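Long-range contact in putative MCP-type signal transduction protein (Campylobacter jejuni subsp. jejuni serotype O:2, PDB 4WY9), which probably senses chemotactic signals through its periplasmic tandem-PAS domain, apparently recognising ligands indirectly, as a chemoreceptor of the methyl-accepting type: residues Ser125-Asn130 and Met156-Gln161. Sequence-based numbering, arbitrary orientation.
Sequences SDEIAN and MNLEGQ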
loop_
_atom_site.group_PDB
_atom_site.type_symbol
_atom_site.label_atom_id
_atom_site.label_comp_id
_atom_site.label_asym_id
_atom_site.label_seq_id
_atom_site.Cartn_x
_atom_site.Cartn_y
_atom_site.Cartn_z
ATOM N N SER A 125 -12.538 -11.319 -8.338
ATOM C CA SER A 125 -13.481 -10.297 -8.619
ATOM C C SER A 125 -12.940 -9.311 -9.607
ATOM O O SER A 125 -11.727 -9.124 -9.707
ATOM C CB SER A 125 -13.805 -9.526 -7.284
ATOM O OG SER A 125 -14.132 -8.260 -7.477
ATOM N N ASP A 126 -13.825 -8.659 -10.354
ATOM C CA ASP A 126 -13.407 -7.611 -11.278
ATOM C C ASP A 126 -12.799 -6.414 -10.574
ATOM O O ASP A 126 -12.163 -5.565 -11.221
ATOM C CB ASP A 126 -14.596 -7.190 -12.158
ATOM C CG ASP A 126 -14.828 -8.202 -13.275
ATOM O OD1 ASP A 126 -13.849 -8.617 -13.906
ATOM O OD2 ASP A 126 -15.983 -8.584 -13.518
ATOM N N GLU A 127 -12.969 -6.308 -9.261
ATOM C CA GLU A 127 -12.309 -5.248 -8.500
ATOM C C GLU A 127 -10.803 -5.301 -8.743
ATOM O O GLU A 127 -10.125 -4.281 -8.785
ATOM C CB GLU A 127 -12.607 -5.391 -7.028
ATOM C CG GLU A 127 -12.062 -4.308 -6.154
ATOM C CD GLU A 127 -12.784 -4.209 -4.810
ATOM O OE1 GLU A 127 -12.272 -4.746 -3.872
ATOM O OE2 GLU A 127 -13.897 -3.685 -4.771
ATOM N N ILE A 128 -10.254 -6.513 -8.935
ATOM C CA ILE A 128 -8.835 -6.657 -9.188
ATOM C C ILE A 128 -8.471 -6.153 -10.595
ATOM O O ILE A 128 -7.535 -5.374 -10.773
ATOM C CB ILE A 128 -8.376 -8.112 -9.015
ATOM C CG1 ILE A 128 -8.597 -8.599 -7.583
ATOM C CG2 ILE A 128 -6.896 -8.263 -9.416
ATOM C CD1 ILE A 128 -7.855 -7.814 -6.542
ATOM N N ALA A 129 -9.217 -6.600 -11.590
ATOM C CA ALA A 129 -8.939 -6.237 -12.956
ATOM C C ALA A 129 -9.072 -4.752 -13.205
ATOM O O ALA A 129 -8.404 -4.194 -14.064
ATOM C CB ALA A 129 -9.818 -7.026 -13.920
ATOM N N ASN A 130 -9.940 -4.098 -12.440
ATOM C CA ASN A 130 -10.206 -2.682 -12.611
ATOM C C ASN A 130 -9.385 -1.749 -11.722
ATOM O O ASN A 130 -9.555 -0.538 -11.763
ATOM C CB ASN A 130 -11.705 -2.431 -12.410
ATOM C CG ASN A 130 -12.579 -3.022 -13.521
ATOM O OD1 ASN A 130 -12.130 -3.157 -14.659
ATOM N ND2 ASN A 130 -13.772 -3.441 -13.186
ATOM N N MET A 156 -11.308 -1.436 -0.655
ATOM C CA MET A 156 -11.497 -2.699 -1.379
ATOM C C MET A 156 -12.440 -3.581 -0.585
ATOM O O MET A 156 -12.651 -3.400 0.618
ATOM C CB MET A 156 -10.188 -3.419 -1.610
ATOM C CG MET A 156 -9.231 -2.698 -2.494
ATOM S SD MET A 156 -7.702 -3.619 -2.792
ATOM C CE MET A 156 -8.243 -4.856 -3.941
ATOM N N ASN A 157 -13.005 -4.563 -1.264
ATOM C CA ASN A 157 -13.863 -5.551 -0.639
ATOM C C ASN A 157 -13.730 -6.827 -1.423
ATOM O O ASN A 157 -14.331 -6.975 -2.500
ATOM C CB ASN A 157 -15.320 -5.079 -0.555
ATOM C CG ASN A 157 -16.176 -6.010 0.260
ATOM O OD1 ASN A 157 -15.991 -7.241 0.231
ATOM N ND2 ASN A 157 -17.065 -5.450 1.051
ATOM N N LEU A 158 -12.971 -7.777 -0.895
ATOM C CA LEU A 158 -12.690 -9.030 -1.622
ATOM C C LEU A 158 -13.330 -10.252 -0.996
ATOM O O LEU A 158 -13.535 -11.254 -1.682
ATOM C CB LEU A 158 -11.198 -9.236 -1.722
ATOM C CG LEU A 158 -10.437 -8.156 -2.487
ATOM C CD1 LEU A 158 -8.959 -8.414 -2.381
ATOM C CD2 LEU A 158 -10.877 -8.099 -3.931
ATOM N N GLU A 159 -13.668 -10.179 0.294
ATOM C CA GLU A 159 -14.230 -11.334 1.000
ATOM C C GLU A 159 -15.514 -11.015 1.756
ATOM O O GLU A 159 -16.036 -11.871 2.449
ATOM C CB GLU A 159 -13.210 -11.905 1.976
ATOM C CG GLU A 159 -11.937 -12.407 1.321
ATOM C CD GLU A 159 -10.946 -12.898 2.349
ATOM O OE1 GLU A 159 -10.447 -12.076 3.131
ATOM O OE2 GLU A 159 -10.686 -14.137 2.357
ATOM N N GLY A 160 -16.091 -9.856 1.522
ATOM C CA GLY A 160 -17.355 -9.472 2.130
ATOM C C GLY A 160 -17.309 -8.197 2.932
ATOM O O GLY A 160 -18.309 -7.466 2.985
ATOM N N GLN A 161 -16.146 -7.879 3.509
ATOM C CA GLN A 161 -16.032 -6.680 4.331
ATOM C C GLN A 161 -15.074 -5.700 3.696
ATOM O O GLN A 161 -14.065 -6.069 3.151
ATOM C CB GLN A 161 -15.572 -6.989 5.740
ATOM C CG GLN A 161 -16.291 -8.155 6.439
ATOM C CD GLN A 161 -15.374 -8.875 7.431
ATOM O OE1 GLN A 161 -14.123 -8.758 7.379
ATOM N NE2 GLN A 161 -15.988 -9.645 8.345
HETATM O O HOH W 1 -15.012 -7.644 -5.125
#
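A carboxylate-to-backbone hydrogen bond over a small apolar patch joins E127, in the short helix 126-129, to the start of the loop between strands 154-156 and 163-173, within the first PDC sensor domain, of the Cache clan. N157 N donates to E127 OE1 at 2.7 Å, almost straight at 171°, and meets the syn lone pair of that oxygen. With CG anti to the backbone N (chi1 -176°) and the chain extended beyond it, the glutamate reaches across from the helix to the loop. OE1 also lies against M156, 3.3 Å from its CB, and 3.6 Å from L158 CD2. Alongside, I128 CD1 meets M156 CE and L158 CD2, each at 4.0 Å, and the isoleucine side chain crosses both partners at about a right angle. I128 packs on Y80 and L158 on F78, both of strand 78-83, so the apolar patch rests on the sheet. A water forms a second link, donating to N157 O and bonded to S125 OG, which in turn caps the helix by accepting from E127 N at 2.9 Å. N157 shapes its own loop as an Asx motif; its OD1 accepts from G160 N, three residues on. Both backbone polar atoms of N157 are thus satisfied from the helix side, one directly and one through water, while L158 CD2 and the M156 side chain probably shield the carboxylate bond partly from solvent.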